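Local coordinates for sulfur oxidation protein soxB (Thermus thermophilus, PDB 2WDD) that hydrolyses a sulfur-sulfur bond in the Sox sulfur oxidation pathway, acting as a thiosulfohydrolase with two manganese ions bound in the chain, at residues N264-D269 with T300-G305; D375-T380 with L472-D477; D448-V453 with E484-V489. All coordinates share one frame; numbering follows the deposited sequence. Where two conformers were deposited one is given.

Contact 1 of 3, residues N264-D269 with T300-G305; sequences NGMQLD and TWIVAG
Met266 packs on Ile302 and Ala304, and the backbone of Asp269 meets Ile302, where a helix lies across a β-sheet. Helix 266-273 is the connection of a β-α-β crossover between the parallel neighbours 257-262 and 281-284, and strand 300-304 is the next strand of that mixed sheet.

Along 300-305, the first residue to touch is Ile302, whose two branches divide the work. Its CG2, anti to the backbone N, meets Met266 CG at 3.7 Å and also lies near Met266 SD, while its δ-methyl CD1 reaches the helix backbone, 4.3 Å from Asp269 C. A β-branched aliphatic residue suits this place, because one side chain can fill against both helix positions; Trp295 of the neighbouring strand also touches it. Two residues on, Ala304 offers only a methyl, and Met266 SD sits 4.0 Å from Ala304 CB. Methionine is long enough to span both strand residues: it runs out extended through CG and bends only at chi3 (68°), which turns CE aside once the sulfur has arrived.

The start of the helix is fixed by polar bonds that do not involve strand 300-304. Gly265 is the N-cap, and its phi and psi would drive any β-carbon into the carbonyl oxygen of the preceding residue, which is why glycine is found here. Asp269, about 7 Å by side chain from the manganese ligands His263 and His286, pairs OD2 with Ser284 OG and OD1 with Ser262 OG. The same OD1 also takes Asn264 ND2 at 3.1 Å, met nearly end-on to its C-O bond, with an N-H...O angle of 157°.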
ATOM      1  N   ASN A 264       8.312   2.095  -7.025  1.00  9.14           N
ATOM      2  CA  ASN A 264       9.200   3.072  -6.391  1.00  9.18           C
ATOM      3  C   ASN A 264       8.473   3.942  -5.374  1.00 12.03           C
ATOM      4  O   ASN A 264       9.110   4.497  -4.479  1.00 10.32           O
ATOM      5  CB  ASN A 264       9.773   4.062  -7.427  1.00  9.64           C
ATOM      6  CG  ASN A 264      10.865   3.473  -8.300  1.00 17.33           C
ATOM      7  OD1 ASN A 264      11.730   2.741  -7.836  1.00 15.62           O
ATOM      8  ND2 ASN A 264      10.887   3.896  -9.565  1.00 16.14           N
ATOM      9  N   GLY A 265       7.180   4.184  -5.618  1.00 10.43           N
ATOM     10  CA  GLY A 265       6.369   5.149  -4.884  1.00 10.25           C
ATOM     11  C   GLY A 265       6.095   6.283  -5.871  1.00 12.42           C
ATOM     12  O   GLY A 265       6.987   6.655  -6.638  1.00 11.58           O
ATOM     13  N   MET A 266       4.883   6.828  -5.880  1.00  8.06           N
ATOM     14  CA  MET A 266       4.547   7.840  -6.875  1.00  7.74           C
ATOM     15  C   MET A 266       5.382   9.110  -6.919  1.00 10.59           C
ATOM     16  O   MET A 266       5.599   9.650  -8.001  1.00  9.52           O
ATOM     17  CB  MET A 266       3.054   8.151  -6.886  1.00  9.17           C
ATOM     18  CG  MET A 266       2.603   8.790  -8.188  1.00 10.26           C
ATOM     19  SD  MET A 266       0.805   8.898  -8.302  1.00 11.79           S
ATOM     20  CE  MET A 266       0.404  10.090  -7.037  1.00 10.39           C
ATOM     21  N   GLN A 267       5.827   9.612  -5.770  1.00  8.96           N
ATOM     22  CA  GLN A 267       6.611  10.844  -5.767  1.00  8.49           C
ATOM     23  C   GLN A 267       7.985  10.577  -6.355  1.00 12.64           C
ATOM     24  O   GLN A 267       8.522  11.398  -7.106  1.00 12.62           O
ATOM     25  CB  GLN A 267       6.732  11.413  -4.355  1.00  8.93           C
ATOM     26  CG  GLN A 267       5.373  11.703  -3.707  1.00  9.67           C
ATOM     27  CD  GLN A 267       4.494  12.581  -4.584  1.00 14.19           C
ATOM     28  OE1 GLN A 267       4.915  13.653  -5.021  1.00 11.24           O
ATOM     29  NE2 GLN A 267       3.265  12.134  -4.838  1.00 11.91           N
ATOM     30  N   LEU A 268       8.546   9.414  -6.049  1.00  9.98           N
ATOM     31  CA  LEU A 268       9.828   9.052  -6.633  1.00 10.63           C
ATOM     32  C   LEU A 268       9.660   8.856  -8.146  1.00 13.03           C
ATOM     33  O   LEU A 268      10.496   9.282  -8.937  1.00 13.00           O
ATOM     34  CB  LEU A 268      10.395   7.809  -5.959  1.00 10.62           C
ATOM     35  CG  LEU A 268      11.734   7.302  -6.489  1.00 13.35           C
ATOM     36  CD1 LEU A 268      12.767   8.440  -6.584  1.00 13.41           C
ATOM     37  CD2 LEU A 268      12.236   6.177  -5.579  1.00 15.46           C
ATOM     38  N   ASP A 269       8.553   8.243  -8.555  1.00  9.74           N
ATOM     39  CA  ASP A 269       8.292   8.088  -9.975  1.00  9.59           C
ATOM     40  C   ASP A 269       8.220   9.461 -10.645  1.00 13.75           C
ATOM     41  O   ASP A 269       8.698   9.627 -11.771  1.00 12.18           O
ATOM     42  CB  ASP A 269       6.974   7.355 -10.200  1.00 10.73           C
ATOM     43  CG  ASP A 269       7.078   5.862  -9.946  1.00 12.66           C
ATOM     44  OD1 ASP A 269       8.194   5.307 -10.082  1.00 13.30           O
ATOM     45  OD2 ASP A 269       6.021   5.241  -9.685  1.00 12.58           O
ATOM     46  N   THR A 300       5.841  12.613 -19.314  1.00 12.91           N
ATOM     47  CA  THR A 300       5.328  11.318 -18.879  1.00 12.56           C
ATOM     48  C   THR A 300       3.946  11.434 -18.248  1.00 14.65           C
ATOM     49  O   THR A 300       3.677  12.387 -17.527  1.00 13.98           O
ATOM     50  CB  THR A 300       6.293  10.730 -17.824  1.00 16.29           C
ATOM     51  OG1 THR A 300       7.612  10.643 -18.374  1.00 14.86           O
ATOM     52  CG2 THR A 300       5.822   9.366 -17.309  1.00 15.29           C
ATOM     53  N   TRP A 301       3.111  10.421 -18.462  1.00 11.33           N
ATOM     54  CA  TRP A 301       1.826  10.320 -17.767  1.00 12.06           C
ATOM     55  C   TRP A 301       2.038   9.336 -16.613  1.00 13.42           C
ATOM     56  O   TRP A 301       2.700   8.316 -16.791  1.00 12.77           O
ATOM     57  CB  TRP A 301       0.753   9.728 -18.680  1.00 12.98           C
ATOM     58  CG  TRP A 301       0.316  10.669 -19.758  1.00 16.37           C
ATOM     59  CD1 TRP A 301       0.582  10.564 -21.093  1.00 19.82           C
ATOM     60  CD2 TRP A 301      -0.441  11.871 -19.589  1.00 17.48           C
ATOM     61  NE1 TRP A 301       0.030  11.631 -21.765  1.00 20.44           N
ATOM     62  CE2 TRP A 301      -0.615  12.439 -20.868  1.00 22.15           C
ATOM     63  CE3 TRP A 301      -0.998  12.517 -18.484  1.00 19.61           C
ATOM     64  CZ2 TRP A 301      -1.301  13.640 -21.068  1.00 22.19           C
ATOM     65  CZ3 TRP A 301      -1.695  13.703 -18.687  1.00 21.90           C
ATOM     66  CH2 TRP A 301      -1.835  14.249 -19.968  1.00 22.73           C
ATOM     67  N   ILE A 302       1.413   9.600 -15.469  1.00  9.40           N
ATOM     68  CA  ILE A 302       1.522   8.716 -14.302  1.00  8.57           C
ATOM     69  C   ILE A 302       0.127   8.304 -13.840  1.00 11.14           C
ATOM     70  O   ILE A 302      -0.765   9.154 -13.685  1.00 11.60           O
ATOM     71  CB  ILE A 302       2.281   9.420 -13.168  1.00 10.28           C
ATOM     72  CG1 ILE A 302       3.706   9.762 -13.626  1.00 10.21           C
ATOM     73  CG2 ILE A 302       2.332   8.531 -11.916  1.00 11.86           C
ATOM     74  CD1 ILE A 302       4.515  10.537 -12.597  1.00 13.29           C
ATOM     75  N   VAL A 303      -0.076   6.998 -13.668  1.00  8.28           N
ATOM     76  CA  VAL A 303      -1.348   6.458 -13.189  1.00  7.68           C
ATOM     77  C   VAL A 303      -1.041   5.572 -11.982  1.00 10.06           C
ATOM     78  O   VAL A 303      -0.229   4.655 -12.080  1.00  9.96           O
ATOM     79  CB  VAL A 303      -2.049   5.650 -14.288  1.00 10.17           C
ATOM     80  CG1 VAL A 303      -3.270   4.923 -13.746  1.00 10.42           C
ATOM     81  CG2 VAL A 303      -2.413   6.575 -15.456  1.00  9.91           C
ATOM     82  N   ALA A 304      -1.695   5.841 -10.853  1.00  8.48           N
ATOM     83  CA  ALA A 304      -1.467   5.079  -9.623  1.00  7.71           C
ATOM     84  C   ALA A 304      -2.248   3.771  -9.587  1.00  8.91           C
ATOM     85  O   ALA A 304      -3.322   3.663 -10.176  1.00  9.37           O
ATOM     86  CB  ALA A 304      -1.810   5.927  -8.403  1.00  8.67           C
ATOM     87  N   GLY A 305      -1.748   2.805  -8.816  1.00  6.61           N
ATOM     88  CA  GLY A 305      -2.370   1.485  -8.732  1.00  7.73           C
ATOM     89  C   GLY A 305      -3.344   1.183  -7.602  1.00 10.00           C
ATOM     90  O   GLY A 305      -3.863   0.063  -7.515  1.00  9.45           O
TER

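Contact 2 of 3, residues D375-T380 with L472-D477; sequences DTLYST and LRYVLD
Leu377, in an irregular loop, faces Leu476 on strand 472-476 with their CA atoms 9.6 Å apart, a separation that side chains and one water must bridge. Leu377 carries the loop's half of the contact. Its CG is anti to the carbonyl carbon (chi1 -54°), which places both methyls against one partner: Leu476 CD2 lies 3.8 Å from Leu377 CD2 and 3.9 Å from Leu377 CD1. Val548 and Val550 of the adjoining strand touch Leu377 as well, so a branched aliphatic side chain is well matched to its surroundings.

Tyr474 lies two residues earlier on the strand. Its CG sits between the backbone N and the carbonyl carbon (chi1 70°), and the long side chain brings the phenol oxygen to the loop, where Tyr474 OH is 3.7 Å from Leu377 CD2. That oxygen is not left among methyls. Tyr474 OH donates at 2.8 Å to the water oxygen, which lies at the ring edge, in its plane; the water in turn donates to Leu377 O at 2.9 Å. The hydroxyl is what makes tyrosine suit this place, since it gives the water a donor.

The loop is shaped by Asp375, whose OD2 accepts from Leu377 N at 2.9 Å, from above the carboxylate plane, and from Tyr378 N through its anti lone pair. Tyr555 OH bonds to OD2 too, and Asn51 ND2 to OD1; so many partners probably stabilise the carboxylate form. The bond to Leu377 N makes an Asx turn, here leading toward helix 380-392 in the C-terminal domain of the 5'-nucleotidase family.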
ATOM      1  N   ASP A 375      -3.439   7.181   7.374  1.00  7.64           N
ATOM      2  CA  ASP A 375      -3.385   8.590   7.754  1.00  6.38           C
ATOM      3  C   ASP A 375      -1.919   8.961   7.940  1.00  8.94           C
ATOM      4  O   ASP A 375      -1.110   8.115   8.306  1.00  8.83           O
ATOM      5  CB  ASP A 375      -4.127   8.852   9.072  1.00  8.49           C
ATOM      6  CG  ASP A 375      -4.228  10.342   9.391  1.00 12.68           C
ATOM      7  OD1 ASP A 375      -4.964  11.021   8.650  1.00 11.25           O
ATOM      8  OD2 ASP A 375      -3.525  10.851  10.304  1.00 10.78           O
ATOM      9  N   THR A 376      -1.571  10.229   7.775  1.00  7.81           N
ATOM     10  CA  THR A 376      -0.173  10.584   8.032  1.00  6.87           C
ATOM     11  C   THR A 376       0.225  10.295   9.482  1.00  9.95           C
ATOM     12  O   THR A 376       1.347   9.852   9.749  1.00  9.27           O
ATOM     13  CB  THR A 376       0.061  12.077   7.749  1.00 11.05           C
ATOM     14  OG1 THR A 376      -0.287  12.362   6.393  1.00 10.59           O
ATOM     15  CG2 THR A 376       1.537  12.458   7.997  1.00 10.68           C
ATOM     16  N   LEU A 377      -0.665  10.620  10.418  1.00  9.09           N
ATOM     17  CA  LEU A 377      -0.316  10.633  11.825  1.00  9.42           C
ATOM     18  C   LEU A 377      -1.039   9.749  12.814  1.00 11.69           C
ATOM     19  O   LEU A 377      -0.471   9.411  13.863  1.00 10.64           O
ATOM     20  CB  LEU A 377      -0.460  12.073  12.347  1.00  9.60           C
ATOM     21  CG  LEU A 377       0.315  13.139  11.566  1.00 12.21           C
ATOM     22  CD1 LEU A 377      -0.083  14.523  12.074  1.00 12.79           C
ATOM     23  CD2 LEU A 377       1.822  12.917  11.725  1.00 13.83           C
ATOM     24  N   TYR A 378      -2.322   9.502  12.572  1.00  8.56           N
ATOM     25  CA  TYR A 378      -3.139   8.863  13.586  1.00  8.43           C
ATOM     26  C   TYR A 378      -4.275   8.065  12.965  1.00 10.36           C
ATOM     27  O   TYR A 378      -4.846   8.464  11.961  1.00  9.03           O
ATOM     28  CB  TYR A 378      -3.741   9.964  14.484  1.00  9.09           C
ATOM     29  CG  TYR A 378      -4.859   9.476  15.380  1.00 10.43           C
ATOM     30  CD1 TYR A 378      -4.590   8.946  16.628  1.00 12.28           C
ATOM     31  CD2 TYR A 378      -6.184   9.540  14.962  1.00 11.70           C
ATOM     32  CE1 TYR A 378      -5.608   8.439  17.428  1.00 11.80           C
ATOM     33  CE2 TYR A 378      -7.216   9.029  15.752  1.00 12.33           C
ATOM     34  CZ  TYR A 378      -6.915   8.499  16.990  1.00 15.58           C
ATOM     35  OH  TYR A 378      -7.924   7.996  17.781  1.00 14.97           O
ATOM     36  N   SER A 379      -4.620   6.948  13.587  1.00  8.14           N
ATOM     37  CA  SER A 379      -5.760   6.168  13.119  1.00  7.99           C
ATOM     38  C   SER A 379      -6.483   5.488  14.286  1.00 10.79           C
ATOM     39  O   SER A 379      -5.893   5.224  15.330  1.00  9.90           O
ATOM     40  CB  SER A 379      -5.340   5.129  12.080  1.00  8.78           C
ATOM     41  OG  SER A 379      -4.841   3.959  12.722  1.00  9.06           O
ATOM     42  N   THR A 380      -7.761   5.177  14.108  1.00  9.33           N
ATOM     43  CA  THR A 380      -8.483   4.500  15.193  1.00  8.83           C
ATOM     44  C   THR A 380      -8.041   3.052  15.334  1.00 10.86           C
ATOM     45  O   THR A 380      -8.024   2.521  16.454  1.00  9.33           O
ATOM     46  CB  THR A 380      -9.996   4.599  15.022  1.00 11.39           C
ATOM     47  OG1 THR A 380     -10.331   4.183  13.692  1.00  9.84           O
ATOM     48  CG2 THR A 380     -10.471   6.030  15.274  1.00 12.84           C
ATOM     49  N   LEU A 472       1.507   8.986  24.072  1.00 13.78           N
ATOM     50  CA  LEU A 472       2.229  10.228  23.890  1.00 14.28           C
ATOM     51  C   LEU A 472       1.369  11.219  23.104  1.00 14.06           C
ATOM     52  O   LEU A 472       0.437  10.826  22.385  1.00 12.34           O
ATOM     53  CB  LEU A 472       3.521   9.892  23.111  1.00 15.86           C
ATOM     54  CG  LEU A 472       4.391  10.923  22.411  1.00 21.19           C
ATOM     55  CD1 LEU A 472       5.797  10.352  22.279  1.00 21.43           C
ATOM     56  CD2 LEU A 472       3.810  11.237  21.049  1.00 20.29           C
ATOM     57  N   ARG A 473       1.671  12.500  23.280  1.00 11.02           N
ATOM     58  CA  ARG A 473       1.014  13.588  22.560  0.50 11.10           C
ATOM     59  C   ARG A 473       2.126  14.543  22.128  1.00 14.79           C
ATOM     60  O   ARG A 473       3.129  14.686  22.836  1.00 13.96           O
ATOM     61  CB  ARG A 473       0.023  14.328  23.467  0.50 11.78           C
ATOM     62  CG  ARG A 473      -1.356  13.700  23.520  0.50 13.79           C
ATOM     63  CD  ARG A 473      -2.218  14.311  24.618  0.50 20.87           C
ATOM     64  NE  ARG A 473      -2.447  15.741  24.430  0.50 28.12           N
ATOM     65  CZ  ARG A 473      -3.568  16.263  23.940  0.50 42.06           C
ATOM     66  NH1 ARG A 473      -4.565  15.472  23.567  0.50 30.29           N
ATOM     67  NH2 ARG A 473      -3.692  17.580  23.817  0.50 26.85           N
ATOM     68  N   TYR A 474       1.976  15.168  20.969  1.00 11.93           N
ATOM     69  CA  TYR A 474       2.993  16.096  20.497  1.00 12.00           C
ATOM     70  C   TYR A 474       2.440  17.089  19.495  1.00 14.44           C
ATOM     71  O   TYR A 474       1.293  16.973  19.048  1.00 12.98           O
ATOM     72  CB  TYR A 474       4.208  15.349  19.908  1.00 12.73           C
ATOM     73  CG  TYR A 474       3.973  14.628  18.584  1.00 13.63           C
ATOM     74  CD1 TYR A 474       4.477  15.139  17.393  1.00 14.55           C
ATOM     75  CD2 TYR A 474       3.359  13.374  18.546  1.00 14.90           C
ATOM     76  CE1 TYR A 474       4.328  14.459  16.186  1.00 15.10           C
ATOM     77  CE2 TYR A 474       3.195  12.689  17.342  1.00 15.92           C
ATOM     78  CZ  TYR A 474       3.667  13.241  16.163  1.00 19.99           C
ATOM     79  OH  TYR A 474       3.474  12.569  14.965  1.00 18.16           O
ATOM     80  N   VAL A 475       3.242  18.107  19.210  1.00 12.94           N
ATOM     81  CA  VAL A 475       2.903  19.120  18.231  1.00 13.38           C
ATOM     82  C   VAL A 475       3.857  18.902  17.072  1.00 16.04           C
ATOM     83  O   VAL A 475       5.063  18.703  17.274  1.00 14.90           O
ATOM     84  CB  VAL A 475       3.055  20.547  18.801  1.00 17.96           C
ATOM     85  CG1 VAL A 475       2.832  21.576  17.715  1.00 18.56           C
ATOM     86  CG2 VAL A 475       2.081  20.766  19.947  1.00 18.11           C
ATOM     87  N   LEU A 476       3.303  18.883  15.865  1.00 13.28           N
ATOM     88  CA  LEU A 476       4.094  18.682  14.667  1.00 12.64           C
ATOM     89  C   LEU A 476       3.998  19.932  13.824  1.00 15.87           C
ATOM     90  O   LEU A 476       2.903  20.448  13.606  1.00 14.51           O
ATOM     91  CB  LEU A 476       3.531  17.518  13.850  1.00 12.27           C
ATOM     92  CG  LEU A 476       4.177  17.311  12.480  1.00 15.75           C
ATOM     93  CD1 LEU A 476       5.590  16.740  12.652  1.00 16.02           C
ATOM     94  CD2 LEU A 476       3.310  16.401  11.594  1.00 17.55           C
ATOM     95  N   ASP A 477       5.142  20.404  13.334  1.00 12.55           N
ATOM     96  CA  ASP A 477       5.169  21.531  12.410  1.00 11.93           C
ATOM     97  C   ASP A 477       5.908  21.055  11.176  1.00 14.66           C
ATOM     98  O   ASP A 477       7.135  21.064  11.134  1.00 13.87           O
ATOM     99  CB  ASP A 477       5.879  22.758  12.993  1.00 14.14           C
ATOM    100  CG  ASP A 477       5.854  23.940  12.034  1.00 20.79           C
ATOM    101  OD1 ASP A 477       5.454  23.749  10.864  1.00 22.56           O
ATOM    102  OD2 ASP A 477       6.242  25.055  12.438  1.00 28.33           O
TER
HETATM  103  O   HOH W   1       2.216  10.050  14.743  1.00 13.82           O

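Contact 3 of 3, residues D448-V453 with E484-V489; sequences DIASNV and ERVREV
Packing of a helix end against a sheet of the 5'-nucleotidase C-terminal domain brings Ala450 and Ser451, near the close of helix 439-453, onto Arg485, just before strand 486-487, and Val486, its first residue. The backbones come close, with Ala450 CA 6.9 Å from Arg485 CA, and a bare methyl is what such a spacing suits. Ala450 CB lies 4.0 Å from Arg485 CD and a little farther from Arg485 CB, while Val486 CG2 adds a looser contact, 4.3 Å from Ala450 CB.

Arg485 therefore works first as a hydrocarbon. Its chain is extended from CG to NE, with CG anti to the carbonyl carbon (chi1 -66°), so the methylenes run alongside the helix before the guanidinium passes the next residue. There Arg485 NH1 comes within 3.5 Å of Ser451 CA, a van der Waals contact. The guanidinium's bonds are made elsewhere: NE to Pro478 O and NH1 to Thr482 OG1, both in the loop that precedes the segment. The backbone is also tied to the helix, since Glu447 receives Arg485 N on OE2 and Val486 N on OE1, a fork to which the two oxygens of a carboxylate are well suited.

A leucine in place of Arg485 has no guanidinium for Pro478 O and Thr482 OG1, and would probably leave the loop less firmly held and a gap beside Ser451.

The contact thus separates two roles in one residue: aliphatic carbons grip the helix, and the buried cationic end holds its own loop, with a charge that probably sits comfortably near the carbonyl-rich end of a helix.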
ATOM      1  N   ASP A 448      13.221  12.103  13.450  1.00 12.00           N
ATOM      2  CA  ASP A 448      13.868  11.425  12.329  0.50 11.40           C
ATOM      3  C   ASP A 448      12.835  11.012  11.280  1.00 15.09           C
ATOM      4  O   ASP A 448      13.042  11.195  10.067  1.00 13.95           O
ATOM      5  CB  ASP A 448      14.641  10.196  12.824  0.50 12.29           C
ATOM      6  CG  ASP A 448      15.786  10.558  13.755  0.50 18.74           C
ATOM      7  OD1 ASP A 448      16.206  11.732  13.761  0.50 18.08           O
ATOM      8  OD2 ASP A 448      16.271   9.662  14.482  0.50 19.19           O
ATOM      9  N   ILE A 449      11.719  10.453  11.730  1.00 12.53           N
ATOM     10  CA  ILE A 449      10.691  10.075  10.765  1.00 12.37           C
ATOM     11  C   ILE A 449      10.175  11.332  10.060  1.00 14.99           C
ATOM     12  O   ILE A 449      10.014  11.341   8.841  1.00 14.67           O
ATOM     13  CB  ILE A 449       9.534   9.323  11.415  1.00 15.51           C
ATOM     14  CG1 ILE A 449      10.002   7.945  11.893  1.00 16.19           C
ATOM     15  CG2 ILE A 449       8.399   9.161  10.402  1.00 15.87           C
ATOM     16  CD1 ILE A 449       9.094   7.336  12.919  1.00 18.24           C
ATOM     17  N   ALA A 450       9.935  12.391  10.829  1.00 12.60           N
ATOM     18  CA  ALA A 450       9.417  13.637  10.281  1.00 12.58           C
ATOM     19  C   ALA A 450      10.336  14.202   9.201  1.00 16.71           C
ATOM     20  O   ALA A 450       9.861  14.695   8.182  1.00 17.09           O
ATOM     21  CB  ALA A 450       9.179  14.653  11.396  1.00 13.41           C
ATOM     22  N   SER A 451      11.648  14.111   9.416  1.00 13.99           N
ATOM     23  CA  SER A 451      12.618  14.611   8.444  0.50 14.23           C
ATOM     24  C   SER A 451      12.527  13.851   7.122  1.00 19.06           C
ATOM     25  O   SER A 451      12.770  14.413   6.048  1.00 20.55           O
ATOM     26  CB  SER A 451      14.040  14.506   9.006  0.50 16.26           C
ATOM     27  OG  SER A 451      14.469  13.157   9.049  0.50 20.42           O
ATOM     28  N   ASN A 452      12.186  12.574   7.196  1.00 16.66           N
ATOM     29  CA  ASN A 452      12.070  11.763   6.000  1.00 17.81           C
ATOM     30  C   ASN A 452      10.765  11.991   5.258  1.00 22.02           C
ATOM     31  O   ASN A 452      10.755  12.156   4.033  1.00 23.50           O
ATOM     32  CB  ASN A 452      12.166  10.285   6.362  1.00 19.78           C
ATOM     33  CG  ASN A 452      12.195   9.395   5.142  1.00 49.06           C
ATOM     34  OD1 ASN A 452      11.152   9.048   4.590  1.00 45.45           O
ATOM     35  ND2 ASN A 452      13.397   9.042   4.696  1.00 40.74           N
ATOM     36  N   VAL A 453       9.666  11.974   6.003  1.00 16.22           N
ATOM     37  CA  VAL A 453       8.299  12.124   5.496  0.50 15.76           C
ATOM     38  C   VAL A 453       7.946  13.539   5.035  1.00 18.25           C
ATOM     39  O   VAL A 453       7.049  13.728   4.206  1.00 17.80           O
ATOM     40  CB  VAL A 453       7.284  11.693   6.592  0.50 19.53           C
ATOM     41  CG1 VAL A 453       5.865  12.121   6.233  0.50 19.36           C
ATOM     42  CG2 VAL A 453       7.368  10.194   6.869  0.50 19.57           C
ATOM     43  N   GLU A 484      13.355  20.671  14.491  1.00 17.87           N
ATOM     44  CA  GLU A 484      12.340  21.517  15.103  1.00 17.96           C
ATOM     45  C   GLU A 484      10.909  21.154  14.697  1.00 19.09           C
ATOM     46  O   GLU A 484       9.975  21.893  14.994  1.00 18.81           O
ATOM     47  CB  GLU A 484      12.625  22.989  14.781  1.00 19.65           C
ATOM     48  CG  GLU A 484      14.036  23.423  15.183  1.00 26.34           C
ATOM     49  CD  GLU A 484      14.369  24.844  14.760  1.00 41.28           C
ATOM     50  OE1 GLU A 484      13.428  25.634  14.542  1.00 28.66           O
ATOM     51  OE2 GLU A 484      15.575  25.174  14.664  1.00 26.94           O
ATOM     52  N   ARG A 485      10.730  20.017  14.035  1.00 14.71           N
ATOM     53  CA  ARG A 485       9.379  19.624  13.611  1.00 13.53           C
ATOM     54  C   ARG A 485       8.527  19.034  14.717  1.00 16.82           C
ATOM     55  O   ARG A 485       7.302  19.126  14.679  1.00 15.68           O
ATOM     56  CB  ARG A 485       9.419  18.664  12.427  1.00 12.59           C
ATOM     57  CG  ARG A 485       9.951  19.280  11.153  1.00 13.39           C
ATOM     58  CD  ARG A 485       9.751  18.349   9.975  1.00 15.99           C
ATOM     59  NE  ARG A 485      10.189  18.987   8.742  1.00 16.78           N
ATOM     60  CZ  ARG A 485      11.402  18.839   8.223  1.00 26.96           C
ATOM     61  NH1 ARG A 485      12.288  18.048   8.820  1.00 19.24           N
ATOM     62  NH2 ARG A 485      11.726  19.475   7.103  1.00 19.81           N
ATOM     63  N   VAL A 486       9.170  18.383  15.678  1.00 13.37           N
ATOM     64  CA  VAL A 486       8.465  17.727  16.769  1.00 13.95           C
ATOM     65  C   VAL A 486       8.685  18.519  18.047  1.00 19.04           C
ATOM     66  O   VAL A 486       9.819  18.692  18.494  1.00 18.54           O
ATOM     67  CB  VAL A 486       8.914  16.257  16.907  1.00 16.71           C
ATOM     68  CG1 VAL A 486       8.259  15.589  18.112  1.00 17.07           C
ATOM     69  CG2 VAL A 486       8.624  15.491  15.621  1.00 16.10           C
ATOM     70  N   ARG A 487       7.596  19.014  18.626  1.00 17.53           N
ATOM     71  CA  ARG A 487       7.712  19.770  19.862  0.50 17.89           C
ATOM     72  C   ARG A 487       6.622  19.456  20.877  1.00 21.08           C
ATOM     73  O   ARG A 487       5.680  18.713  20.596  1.00 18.54           O
ATOM     74  CB  ARG A 487       7.805  21.275  19.591  0.50 19.94           C
ATOM     75  CG  ARG A 487       6.673  21.845  18.750  0.50 27.11           C
ATOM     76  CD  ARG A 487       6.608  23.355  18.915  0.50 36.46           C
ATOM     77  NE  ARG A 487       5.921  24.014  17.810  0.50 42.61           N
ATOM     78  CZ  ARG A 487       5.187  25.113  17.945  0.50 54.95           C
ATOM     79  NH1 ARG A 487       5.041  25.666  19.141  0.50 45.19           N
ATOM     80  NH2 ARG A 487       4.597  25.656  16.891  0.50 37.67           N
ATOM     81  N   GLU A 488       6.777  20.019  22.071  1.00 19.49           N
ATOM     82  CA  GLU A 488       5.835  19.810  23.158  1.00 19.93           C
ATOM     83  C   GLU A 488       5.419  18.353  23.339  1.00 20.36           C
ATOM     84  O   GLU A 488       4.225  18.044  23.412  1.00 19.80           O
ATOM     85  CB  GLU A 488       4.605  20.681  22.942  1.00 21.90           C
ATOM     86  CG  GLU A 488       4.934  22.140  22.695  1.00 33.83           C
ATOM     87  CD  GLU A 488       3.922  23.070  23.322  1.00 59.65           C
ATOM     88  OE1 GLU A 488       4.314  23.875  24.195  1.00 59.38           O
ATOM     89  OE2 GLU A 488       2.735  22.989  22.946  1.00 55.01           O
ATOM     90  N   VAL A 489       6.398  17.460  23.397  1.00 15.31           N
ATOM     91  CA  VAL A 489       6.110  16.047  23.586  1.00 14.36           C
ATOM     92  C   VAL A 489       5.723  15.790  25.028  1.00 18.25           C
ATOM     93  O   VAL A 489       6.427  16.207  25.946  1.00 18.13           O
ATOM     94  CB  VAL A 489       7.293  15.143  23.198  1.00 17.33           C
ATOM     95  CG1 VAL A 489       6.895  13.670  23.338  1.00 16.43           C
ATOM     96  CG2 VAL A 489       7.787  15.448  21.790  1.00 17.16           C
TER

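From the N terminus, contact 1 comes first: segments 264-269 and 300-305 close a 30-residue excursion through strands 281-284 and 295-297, tying a helix to its own sheet near the manganese site. It is complete before contact 2 opens at 375-380. Contact 3 then opens at 448-453, inside that longer loop, which closes at 472-477; contact 3 closes at 484-489. The two therefore cross rather than nest. They also meet directly, for strands 472-476 and 486-487 are antiparallel neighbours, with probable hydrogen bonds from Asp477 N to Arg485 O and Val475 N to Arg487 O. One small sheet thus receives both a loop and a helix, its contact centres about 26 Å from that of contact 1.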